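Local atomic coordinates of type IV pilus assembly protein PilF (Thermus thermophilus HB8, PDB entry 5OIU), a protein that probably hydrolyses ATP as a hexameric AAA+ motor that powers the assembly of type IV pili. Residues Q275-R280 with K326-I331; A309-G314 with K373-I378; D339-A344 with E356-K361. One frame throughout, in Å; residues are numbered along the deposited sequence.

Three contacts illustrate how an ATP-bound sheet is joined to its surroundings. Interaction 1 pairs strands 269-281 and 328-336 at one margin of the seven-stranded sheet, beside the nucleotide. Interaction 2 lies about 13 Å away, centre to centre, where the small two-stranded antiparallel sheet of 286-289 and 311-314 meets the end of helix 366-374; a probable hydrogen bond of 2.6 Å from Lys-373 NZ to Ala-330 O ties that helix end to the strand lining the ATP pocket. Along the chain their segments alternate. Interaction 3, a helix pair entered from strand 328-336, falls between the segments of interaction 2 in sequence but about 31 Å from it, centre to centre, apart from the nucleotide.

Interaction 1: residues Q275-R280 with K326-I331; sequences QRLVRR and KGRYAI. With ATP (adenosine-5'-triphosphate), chain Q.
Lys-326 opens the pairing with its backbone N, which donates to Arg-280 O at 2.7 Å, while its NZ turns to Arg-319 O. Gly-327, with positive phi at the corner of the chain, takes a bond on its carbonyl oxygen from Arg-280 N. The guanidinium of Arg-328 has Leu-277 CD1 over the centre of one face, 3.6 Å from CZ, and its NH1 approaches O4' of the ATP ribose. From here strand 328-336 runs antiparallel to 269-281 at the margin of the central sheet of this P-loop ATPase. Tyr-329 exchanges two backbone bonds with Val-278, and its ring turns an edge to the face of the Arg-280 guanidinium, the planes 83° apart and CD2 3.6 Å from CZ. With CG of Arg-280 opposite the backbone N (chi1 -173°) and the chain straight as far as NE, the guanidinium is carried out to that edge; with an alanine here, the CD2 edge of Tyr-329 would probably lose its cover. Ala-330 CB sits 3.9 Å from Leu-277 CD2, and both methyls face the adenine. Ile-331, hydrogen-bonded both ways with Arg-276, sets CG2 against Val-278 CG1 at 3.9 Å, on the face covered by helices 366-374 and 381-387.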
loop_
_atom_site.group_PDB
_atom_site.type_symbol
_atom_site.label_atom_id
_atom_site.label_comp_id
_atom_site.label_asym_id
_atom_site.label_seq_id
_atom_site.Cartn_x
_atom_site.Cartn_y
_atom_site.Cartn_z
ATOM N N GLN C 275 -25.126 -6.603 11.389
ATOM C CA GLN C 275 -26.528 -6.346 11.669
ATOM C C GLN C 275 -26.761 -4.962 12.273
ATOM O O GLN C 275 -25.836 -4.276 12.720
ATOM C CB GLN C 275 -27.112 -7.448 12.568
ATOM C CG GLN C 275 -26.498 -7.636 13.946
ATOM C CD GLN C 275 -27.253 -8.728 14.719
ATOM O OE1 GLN C 275 -27.165 -9.915 14.396
ATOM N NE2 GLN C 275 -28.019 -8.319 15.719
ATOM N N ARG C 276 -28.034 -4.565 12.243
ATOM C CA ARG C 276 -28.541 -3.335 12.834
ATOM C C ARG C 276 -29.852 -3.622 13.554
ATOM O O ARG C 276 -30.590 -4.548 13.197
ATOM C CB ARG C 276 -28.799 -2.243 11.778
ATOM C CG ARG C 276 -27.604 -1.875 10.977
ATOM C CD ARG C 276 -26.517 -1.325 11.876
ATOM N NE ARG C 276 -25.545 -0.611 11.058
ATOM C CZ ARG C 276 -24.552 -1.212 10.409
ATOM N NH1 ARG C 276 -24.381 -2.538 10.520
ATOM N NH2 ARG C 276 -23.723 -0.489 9.659
ATOM N N LEU C 277 -30.173 -2.791 14.537
ATOM C CA LEU C 277 -31.514 -2.798 15.113
ATOM C C LEU C 277 -32.320 -1.596 14.600
ATOM O O LEU C 277 -31.864 -0.447 14.680
ATOM C CB LEU C 277 -31.431 -2.808 16.640
ATOM C CG LEU C 277 -30.816 -4.062 17.291
ATOM C CD1 LEU C 277 -30.995 -4.044 18.810
ATOM C CD2 LEU C 277 -31.406 -5.348 16.726
ATOM N N VAL C 278 -33.502 -1.868 14.037
ATOM C CA VAL C 278 -34.451 -0.833 13.633
ATOM C C VAL C 278 -35.625 -0.863 14.593
ATOM O O VAL C 278 -35.937 -1.888 15.206
ATOM C CB VAL C 278 -34.998 -0.964 12.191
ATOM C CG1 VAL C 278 -33.894 -0.997 11.162
ATOM C CG2 VAL C 278 -35.879 -2.168 12.078
ATOM N N ARG C 279 -36.294 0.277 14.702
ATOM C CA ARG C 279 -37.469 0.367 15.545
ATOM C C ARG C 279 -38.669 -0.232 14.823
ATOM O O ARG C 279 -38.806 -0.132 13.596
ATOM C CB ARG C 279 -37.742 1.816 15.932
ATOM C CG ARG C 279 -36.805 2.312 17.000
ATOM C CD ARG C 279 -37.276 3.630 17.534
ATOM N NE ARG C 279 -37.223 4.646 16.495
ATOM C CZ ARG C 279 -37.809 5.841 16.572
ATOM N NH1 ARG C 279 -38.515 6.185 17.646
ATOM N NH2 ARG C 279 -37.688 6.692 15.564
ATOM N N ARG C 280 -39.539 -0.852 15.606
ATOM C CA ARG C 280 -40.621 -1.679 15.115
ATOM C C ARG C 280 -41.937 -0.907 15.162
ATOM O O ARG C 280 -42.301 -0.363 16.209
ATOM C CB ARG C 280 -40.698 -2.935 15.971
ATOM C CG ARG C 280 -41.649 -3.956 15.476
ATOM C CD ARG C 280 -41.414 -5.239 16.215
ATOM N NE ARG C 280 -42.121 -6.331 15.565
ATOM C CZ ARG C 280 -41.980 -7.604 15.899
ATOM N NH1 ARG C 280 -41.150 -7.941 16.886
ATOM N NH2 ARG C 280 -42.668 -8.530 15.243
ATOM N N LYS C 326 -42.893 0.333 18.799
ATOM C CA LYS C 326 -42.784 -0.416 20.048
ATOM C C LYS C 326 -41.902 -1.611 19.777
ATOM O O LYS C 326 -42.225 -2.422 18.901
ATOM C CB LYS C 326 -44.145 -0.866 20.559
ATOM C CG LYS C 326 -44.054 -1.943 21.635
ATOM C CD LYS C 326 -45.285 -1.950 22.499
ATOM C CE LYS C 326 -45.207 -0.857 23.539
ATOM N NZ LYS C 326 -46.479 -0.747 24.299
ATOM N N GLY C 327 -40.795 -1.716 20.509
ATOM C CA GLY C 327 -39.851 -2.798 20.298
ATOM C C GLY C 327 -38.880 -2.532 19.148
ATOM O O GLY C 327 -38.924 -1.507 18.441
ATOM N N ARG C 328 -37.961 -3.483 18.976
ATOM C CA ARG C 328 -36.944 -3.393 17.947
ATOM C C ARG C 328 -36.897 -4.709 17.188
ATOM O O ARG C 328 -37.432 -5.729 17.638
ATOM C CB ARG C 328 -35.572 -3.034 18.543
ATOM C CG ARG C 328 -35.640 -1.915 19.569
ATOM C CD ARG C 328 -34.387 -1.809 20.437
ATOM N NE ARG C 328 -33.362 -1.037 19.748
ATOM C CZ ARG C 328 -32.105 -0.910 20.161
ATOM N NH1 ARG C 328 -31.690 -1.499 21.281
ATOM N NH2 ARG C 328 -31.259 -0.187 19.441
ATOM N N TYR C 329 -36.267 -4.662 16.014
ATOM C CA TYR C 329 -36.190 -5.781 15.083
ATOM C C TYR C 329 -34.877 -5.675 14.324
ATOM O O TYR C 329 -34.389 -4.574 14.065
ATOM C CB TYR C 329 -37.374 -5.769 14.119
ATOM C CG TYR C 329 -37.783 -7.099 13.517
ATOM C CD1 TYR C 329 -37.142 -7.599 12.398
ATOM C CD2 TYR C 329 -38.860 -7.815 14.031
ATOM C CE1 TYR C 329 -37.541 -8.784 11.812
ATOM C CE2 TYR C 329 -39.269 -9.000 13.458
ATOM C CZ TYR C 329 -38.605 -9.486 12.342
ATOM O OH TYR C 329 -38.989 -10.680 11.757
ATOM N N ALA C 330 -34.289 -6.813 14.001
ATOM C CA ALA C 330 -32.955 -6.819 13.429
ATOM C C ALA C 330 -33.036 -6.897 11.915
ATOM O O ALA C 330 -33.978 -7.466 11.357
ATOM C CB ALA C 330 -32.134 -7.990 13.965
ATOM N N ILE C 331 -32.031 -6.302 11.256
ATOM C CA ILE C 331 -31.820 -6.420 9.819
ATOM C C ILE C 331 -30.396 -6.919 9.584
ATOM O O ILE C 331 -29.470 -6.620 10.348
ATOM C CB ILE C 331 -32.085 -5.076 9.096
ATOM C CG1 ILE C 331 -30.970 -4.061 9.355
ATOM C CG2 ILE C 331 -33.400 -4.461 9.555
ATOM C CD1 ILE C 331 -31.328 -2.686 8.840
HETATM P PG ATP Q . -22.335 -4.117 22.681
HETATM O O1G ATP Q . -21.872 -3.222 21.535
HETATM O O2G ATP Q . -21.509 -5.374 22.852
HETATM O O3G ATP Q . -22.560 -3.403 23.989
HETATM P PB ATP Q . -24.300 -5.719 21.324
HETATM O O1B ATP Q . -23.945 -5.290 19.923
HETATM O O2B ATP Q . -23.830 -7.044 21.877
HETATM O O3B ATP Q . -23.857 -4.565 22.353
HETATM P PA ATP Q . -26.660 -6.541 22.620
HETATM O O1A ATP Q . -26.932 -8.000 22.371
HETATM O O2A ATP Q . -25.985 -6.144 23.911
HETATM O O3A ATP Q . -25.901 -5.770 21.428
HETATM O "O5'" ATP Q . -28.119 -5.880 22.552
HETATM C "C5'" ATP Q . -28.338 -4.490 22.784
HETATM C "C4'" ATP Q . -29.816 -4.331 23.115
HETATM O "O4'" ATP Q . -30.630 -4.671 21.986
HETATM C "C3'" ATP Q . -30.193 -5.268 24.245
HETATM O "O3'" ATP Q . -31.047 -4.481 25.098
HETATM C "C2'" ATP Q . -30.892 -6.422 23.533
HETATM O "O2'" ATP Q . -31.832 -7.147 24.348
HETATM C "C1'" ATP Q . -31.510 -5.745 22.307
HETATM N N9 ATP Q . -31.594 -6.630 21.129
HETATM C C8 ATP Q . -30.563 -7.348 20.630
HETATM N N7 ATP Q . -30.949 -8.054 19.536
HETATM C C5 ATP Q . -32.250 -7.802 19.321
HETATM C C6 ATP Q . -33.261 -8.233 18.329
HETATM N N6 ATP Q . -32.949 -9.104 17.335
HETATM N N1 ATP Q . -34.507 -7.731 18.448
HETATM C C2 ATP Q . -34.819 -6.864 19.433
HETATM N N3 ATP Q . -33.951 -6.427 20.369
HETATM C C4 ATP Q . -32.670 -6.853 20.369
#

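Interaction 2: residues A309-G314 with K373-I378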
loop_
_atom_site.group_PDB
_atom_site.type_symbol
_atom_site.label_atom_id
_atom_site.label_comp_id
_atom_site.label_asym_id
_atom_site.label_seq_id
_atom_site.Cartn_x
_atom_site.Cartn_y
_atom_site.Cartn_z
ATOM N N ALA C 309 -46.067 -3.105 -4.057
ATOM C CA ALA C 309 -45.406 -2.726 -2.817
ATOM C C ALA C 309 -46.152 -1.614 -2.107
ATOM O O ALA C 309 -46.474 -0.589 -2.709
ATOM C CB ALA C 309 -43.975 -2.289 -3.096
ATOM N N ARG C 310 -46.447 -1.837 -0.827
ATOM C CA ARG C 310 -46.955 -0.811 0.073
ATOM C C ARG C 310 -46.006 -0.715 1.263
ATOM O O ARG C 310 -45.285 -1.665 1.575
ATOM C CB ARG C 310 -48.393 -1.125 0.540
ATOM C CG ARG C 310 -49.539 -0.447 -0.278
ATOM C CD ARG C 310 -49.147 -0.171 -1.755
ATOM N NE ARG C 310 -50.254 -0.038 -2.715
ATOM C CZ ARG C 310 -50.095 0.234 -4.017
ATOM N NH1 ARG C 310 -51.152 0.329 -4.819
ATOM N NH2 ARG C 310 -48.880 0.394 -4.533
ATOM N N LEU C 311 -45.982 0.458 1.898
ATOM C CA LEU C 311 -45.169 0.738 3.078
ATOM C C LEU C 311 -46.080 1.179 4.216
ATOM O O LEU C 311 -47.271 1.430 4.019
ATOM C CB LEU C 311 -44.119 1.829 2.819
ATOM C CG LEU C 311 -42.925 1.611 1.892
ATOM C CD1 LEU C 311 -42.223 2.951 1.686
ATOM C CD2 LEU C 311 -41.934 0.543 2.391
ATOM N N TYR C 312 -45.503 1.294 5.415
ATOM C CA TYR C 312 -46.282 1.454 6.632
ATOM C C TYR C 312 -45.591 2.421 7.578
ATOM O O TYR C 312 -44.373 2.593 7.535
ATOM C CB TYR C 312 -46.510 0.090 7.337
ATOM C CG TYR C 312 -47.122 -0.942 6.417
ATOM C CD1 TYR C 312 -46.342 -1.645 5.499
ATOM C CD2 TYR C 312 -48.486 -1.182 6.432
ATOM C CE1 TYR C 312 -46.915 -2.556 4.626
ATOM C CE2 TYR C 312 -49.065 -2.106 5.571
ATOM C CZ TYR C 312 -48.284 -2.784 4.679
ATOM O OH TYR C 312 -48.887 -3.688 3.839
ATOM N N LYS C 313 -46.389 3.060 8.428
ATOM C CA LYS C 313 -45.871 3.815 9.559
ATOM C C LYS C 313 -46.871 3.701 10.696
ATOM O O LYS C 313 -47.984 3.204 10.536
ATOM C CB LYS C 313 -45.601 5.278 9.197
ATOM C CG LYS C 313 -46.831 6.180 9.260
ATOM C CD LYS C 313 -46.492 7.637 8.901
ATOM C CE LYS C 313 -47.252 8.650 9.802
ATOM N NZ LYS C 313 -47.655 9.936 9.127
ATOM N N GLY C 314 -46.444 4.163 11.886
ATOM C CA GLY C 314 -47.312 4.244 13.033
ATOM C C GLY C 314 -47.813 5.660 13.231
ATOM O O GLY C 314 -47.019 6.595 13.383
ATOM N N LYS C 373 -38.204 -6.015 4.898
ATOM C CA LYS C 373 -39.003 -6.056 6.121
ATOM C C LYS C 373 -39.867 -4.807 6.277
ATOM O O LYS C 373 -40.960 -4.870 6.863
ATOM C CB LYS C 373 -38.098 -6.237 7.338
ATOM C CG LYS C 373 -37.390 -7.587 7.377
ATOM C CD LYS C 373 -36.231 -7.567 8.360
ATOM C CE LYS C 373 -35.554 -8.906 8.438
ATOM N NZ LYS C 373 -34.226 -8.816 9.116
ATOM N N ALA C 374 -39.401 -3.668 5.760
ATOM C CA ALA C 374 -40.258 -2.491 5.696
ATOM C C ALA C 374 -41.447 -2.725 4.776
ATOM O O ALA C 374 -42.553 -2.248 5.062
ATOM C CB ALA C 374 -39.447 -1.285 5.231
ATOM N N LEU C 375 -41.246 -3.468 3.680
ATOM C CA LEU C 375 -42.344 -3.780 2.776
ATOM C C LEU C 375 -43.365 -4.729 3.396
ATOM O O LEU C 375 -44.415 -4.963 2.791
ATOM C CB LEU C 375 -41.799 -4.367 1.472
ATOM C CG LEU C 375 -41.129 -3.368 0.519
ATOM C CD1 LEU C 375 -40.474 -4.065 -0.683
ATOM C CD2 LEU C 375 -42.122 -2.289 0.075
ATOM N N GLN C 376 -43.094 -5.270 4.582
ATOM C CA GLN C 376 -44.060 -6.083 5.303
ATOM C C GLN C 376 -44.629 -5.384 6.532
ATOM O O GLN C 376 -45.423 -5.985 7.257
ATOM C CB GLN C 376 -43.426 -7.412 5.707
ATOM C CG GLN C 376 -42.997 -8.222 4.506
ATOM C CD GLN C 376 -42.271 -9.497 4.889
ATOM O OE1 GLN C 376 -41.052 -9.498 5.069
ATOM N NE2 GLN C 376 -43.019 -10.592 5.029
ATOM N N GLY C 377 -44.252 -4.140 6.787
ATOM C CA GLY C 377 -44.759 -3.425 7.932
ATOM C C GLY C 377 -44.024 -3.641 9.236
ATOM O O GLY C 377 -44.491 -3.159 10.272
ATOM N N ILE C 378 -42.893 -4.342 9.234
ATOM C CA ILE C 378 -42.140 -4.501 10.478
ATOM C C ILE C 378 -41.560 -3.164 10.933
ATOM O O ILE C 378 -41.532 -2.851 12.131
ATOM C CB ILE C 378 -41.045 -5.560 10.289
ATOM C CG1 ILE C 378 -41.697 -6.901 9.992
ATOM C CG2 ILE C 378 -40.175 -5.650 11.504
ATOM C CD1 ILE C 378 -40.827 -7.841 9.233
#
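Tyr-312 reaches across to Gly-377 with the CD1 side of its ring, and the contact can be read outward along that side chain. CB stands 4.0 Å from Gly-377 CA, already within packing distance. CG is closer, and CD1 comes to 3.4 Å from the same Gly-377 CA, which stands oblique to the ring. Farther out, CE1 lies 3.9 Å from Leu-375 O, which meets the ring at its edge and near its plane, as Ala-374 O does beside CD1. No hydrogen bond crosses between the two segments; what the ring meets in 373-378 is backbone. That backbone forms a Schellman motif following helix 366-374: Ile-378 N donates to Lys-373 O and Gly-377 N to Ala-374 O, while Gln-376 N is a further donor to Lys-373 O. Gly-377, with phi 86°, takes the chain out of the helix, and a CB at this position would press on Tyr-312 CD1 as well as on the preceding carbonyl. Strand 311-314 pairs with strand 286-289 in a two-stranded sheet, to which the helix end is joined here; the side chain of Tyr-312 lies about 12 Å from the bound zinc ion. Beside the tyrosine the packing becomes mainly apolar. Leu-375 starts away from the strand, but with CG anti to the carbonyl carbon (chi1 -74°) its CD2 swings back to 3.7 Å from Leu-311 CD2. The same Leu-375 CD2 also lies 3.7 Å from Ala-309 CB and 3.6 Å from Arg-310 O, and Leu-301 touches this leucine too.

Interaction 3: residues D339-A344 with E356-K361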
loop_
_atom_site.group_PDB
_atom_site.type_symbol
_atom_site.label_atom_id
_atom_site.label_comp_id
_atom_site.label_asym_id
_atom_site.label_seq_id
_atom_site.Cartn_x
_atom_site.Cartn_y
_atom_site.Cartn_z
ATOM N N ASP C 339 -15.265 -19.942 -2.798
ATOM C CA ASP C 339 -13.952 -19.955 -3.434
ATOM C C ASP C 339 -13.605 -18.581 -3.978
ATOM O O ASP C 339 -12.457 -18.124 -3.865
ATOM C CB ASP C 339 -13.912 -20.984 -4.561
ATOM C CG ASP C 339 -14.696 -22.227 -4.242
ATOM O OD1 ASP C 339 -14.173 -23.057 -3.463
ATOM O OD2 ASP C 339 -15.832 -22.359 -4.757
ATOM N N GLU C 340 -14.594 -17.895 -4.553
ATOM C CA GLU C 340 -14.321 -16.619 -5.200
ATOM C C GLU C 340 -13.888 -15.575 -4.179
ATOM O O GLU C 340 -12.893 -14.866 -4.388
ATOM C CB GLU C 340 -15.548 -16.156 -5.974
ATOM C CG GLU C 340 -15.174 -15.415 -7.225
ATOM C CD GLU C 340 -16.385 -14.875 -7.938
ATOM O OE1 GLU C 340 -17.485 -15.441 -7.728
ATOM O OE2 GLU C 340 -16.233 -13.887 -8.694
ATOM N N ILE C 341 -14.621 -15.478 -3.061
ATOM C CA ILE C 341 -14.242 -14.556 -1.993
ATOM C C ILE C 341 -12.877 -14.929 -1.427
ATOM O O ILE C 341 -12.003 -14.070 -1.249
ATOM C CB ILE C 341 -15.319 -14.537 -0.898
ATOM C CG1 ILE C 341 -16.566 -13.833 -1.414
ATOM C CG2 ILE C 341 -14.790 -13.857 0.343
ATOM C CD1 ILE C 341 -17.843 -14.410 -0.856
ATOM N N ARG C 342 -12.679 -16.221 -1.130
ATOM C CA ARG C 342 -11.370 -16.699 -0.690
ATOM C C ARG C 342 -10.296 -16.231 -1.651
ATOM O O ARG C 342 -9.283 -15.653 -1.246
ATOM C CB ARG C 342 -11.371 -18.231 -0.576
ATOM C CG ARG C 342 -11.773 -18.742 0.798
ATOM C CD ARG C 342 -11.702 -20.239 0.913
ATOM N NE ARG C 342 -12.953 -20.795 1.430
ATOM C CZ ARG C 342 -13.884 -21.367 0.669
ATOM N NH1 ARG C 342 -13.703 -21.468 -0.639
ATOM N NH2 ARG C 342 -14.995 -21.847 1.213
ATOM N N HIS C 343 -10.545 -16.431 -2.945
ATOM C CA HIS C 343 -9.641 -15.950 -3.982
ATOM C C HIS C 343 -9.448 -14.429 -3.894
ATOM O O HIS C 343 -8.325 -13.926 -4.050
ATOM C CB HIS C 343 -10.198 -16.411 -5.339
ATOM C CG HIS C 343 -9.388 -15.993 -6.524
ATOM N ND1 HIS C 343 -8.053 -15.651 -6.441
ATOM C CD2 HIS C 343 -9.730 -15.867 -7.829
ATOM C CE1 HIS C 343 -7.611 -15.325 -7.643
ATOM N NE2 HIS C 343 -8.607 -15.453 -8.503
ATOM N N ALA C 344 -10.515 -13.679 -3.591
ATOM C CA ALA C 344 -10.372 -12.223 -3.527
ATOM C C ALA C 344 -9.565 -11.790 -2.308
ATOM O O ALA C 344 -8.816 -10.808 -2.378
ATOM C CB ALA C 344 -11.739 -11.542 -3.528
ATOM N N GLU C 356 -18.989 -6.291 -3.683
ATOM C CA GLU C 356 -19.687 -6.471 -4.950
ATOM C C GLU C 356 -19.599 -7.917 -5.436
ATOM O O GLU C 356 -20.564 -8.425 -6.026
ATOM C CB GLU C 356 -19.149 -5.489 -5.988
ATOM C CG GLU C 356 -19.652 -4.023 -5.768
ATOM C CD GLU C 356 -21.130 -3.921 -5.299
ATOM O OE1 GLU C 356 -22.027 -4.371 -6.072
ATOM O OE2 GLU C 356 -21.396 -3.387 -4.176
ATOM N N ILE C 357 -18.478 -8.605 -5.181
ATOM C CA ILE C 357 -18.430 -10.042 -5.461
ATOM C C ILE C 357 -19.489 -10.779 -4.647
ATOM O O ILE C 357 -20.263 -11.581 -5.186
ATOM C CB ILE C 357 -17.034 -10.626 -5.181
ATOM C CG1 ILE C 357 -16.002 -10.145 -6.201
ATOM C CG2 ILE C 357 -17.122 -12.148 -5.188
ATOM C CD1 ILE C 357 -14.610 -10.000 -5.611
ATOM N N ALA C 358 -19.533 -10.528 -3.331
ATOM C CA ALA C 358 -20.507 -11.230 -2.494
ATOM C C ALA C 358 -21.930 -10.894 -2.899
ATOM O O ALA C 358 -22.825 -11.738 -2.787
ATOM C CB ALA C 358 -20.296 -10.898 -1.013
ATOM N N ARG C 359 -22.157 -9.668 -3.373
ATOM C CA ARG C 359 -23.493 -9.276 -3.792
ATOM C C ARG C 359 -23.878 -9.969 -5.087
ATOM O O ARG C 359 -25.042 -10.346 -5.275
ATOM C CB ARG C 359 -23.560 -7.764 -3.954
ATOM C CG ARG C 359 -23.813 -7.057 -2.682
ATOM C CD ARG C 359 -24.941 -6.140 -2.896
ATOM N NE ARG C 359 -24.521 -5.029 -3.723
ATOM C CZ ARG C 359 -25.359 -4.152 -4.255
ATOM N NH1 ARG C 359 -26.668 -4.265 -4.036
ATOM N NH2 ARG C 359 -24.886 -3.159 -4.994
ATOM N N ARG C 360 -22.910 -10.135 -5.994
ATOM C CA ARG C 360 -23.184 -10.793 -7.266
ATOM C C ARG C 360 -23.613 -12.239 -7.045
ATOM O O ARG C 360 -24.659 -12.671 -7.546
ATOM C CB ARG C 360 -21.950 -10.711 -8.168
ATOM C CG ARG C 360 -22.251 -10.921 -9.644
ATOM C CD ARG C 360 -21.029 -10.663 -10.522
ATOM N NE ARG C 360 -19.753 -10.993 -9.878
ATOM C CZ ARG C 360 -19.344 -12.226 -9.563
ATOM N NH1 ARG C 360 -20.109 -13.292 -9.804
ATOM N NH2 ARG C 360 -18.160 -12.389 -8.983
ATOM N N LYS C 361 -22.831 -12.999 -6.259
ATOM C CA LYS C 361 -23.180 -14.372 -5.856
ATOM C C LYS C 361 -24.431 -14.438 -4.972
ATOM O O LYS C 361 -24.742 -15.518 -4.452
ATOM C CB LYS C 361 -21.995 -15.031 -5.147
ATOM C CG LYS C 361 -20.682 -14.824 -5.888
ATOM C CD LYS C 361 -19.606 -15.845 -5.508
ATOM C CE LYS C 361 -19.944 -17.285 -5.949
ATOM N NZ LYS C 361 -20.630 -17.396 -7.265
#
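Ile-341 and Ile-357 meet across an antiparallel helix hairpin, helices 339-347 and 351-360, whose local axes run 10.0 Å apart at 174°. The inner side of the contact is apolar. The two isoleucines lie alongside one another, pointing opposite ways, with Ile-341 CG1 4.2 Å from Ile-357 CG2. Ile-357 CD1 lies 3.9 Å from Ala-344 CB, and the far end of Ile-341, its CD1, approaches Ala-358 CB. Leu-335 of strand 328-336 touches both Ile-341 and Ala-358, so this side faces the central sheet. The other side is polar and open to solvent at Arg-360 and Lys-361. There Glu-340 lies between these two basic side chains: Arg-360 offers an edge of its guanidinium, and Lys-361 bends round at chi3 and chi4, which lays its CD against Glu-340 OE1. The Arg-360 NH2 to Glu-340 OE2 salt bridge, modelled as very short and poorly angled, is doubtful in detail, and Arg-360 also touches a crystal neighbour. Lys-361 NZ makes a long salt bridge to Glu-340 OE1, at 3.7 Å. Glu-340 nonetheless joins the two sides, because its carboxylate carbon CD rests 3.9 Å from the branch methyl CG2 of Ile-357.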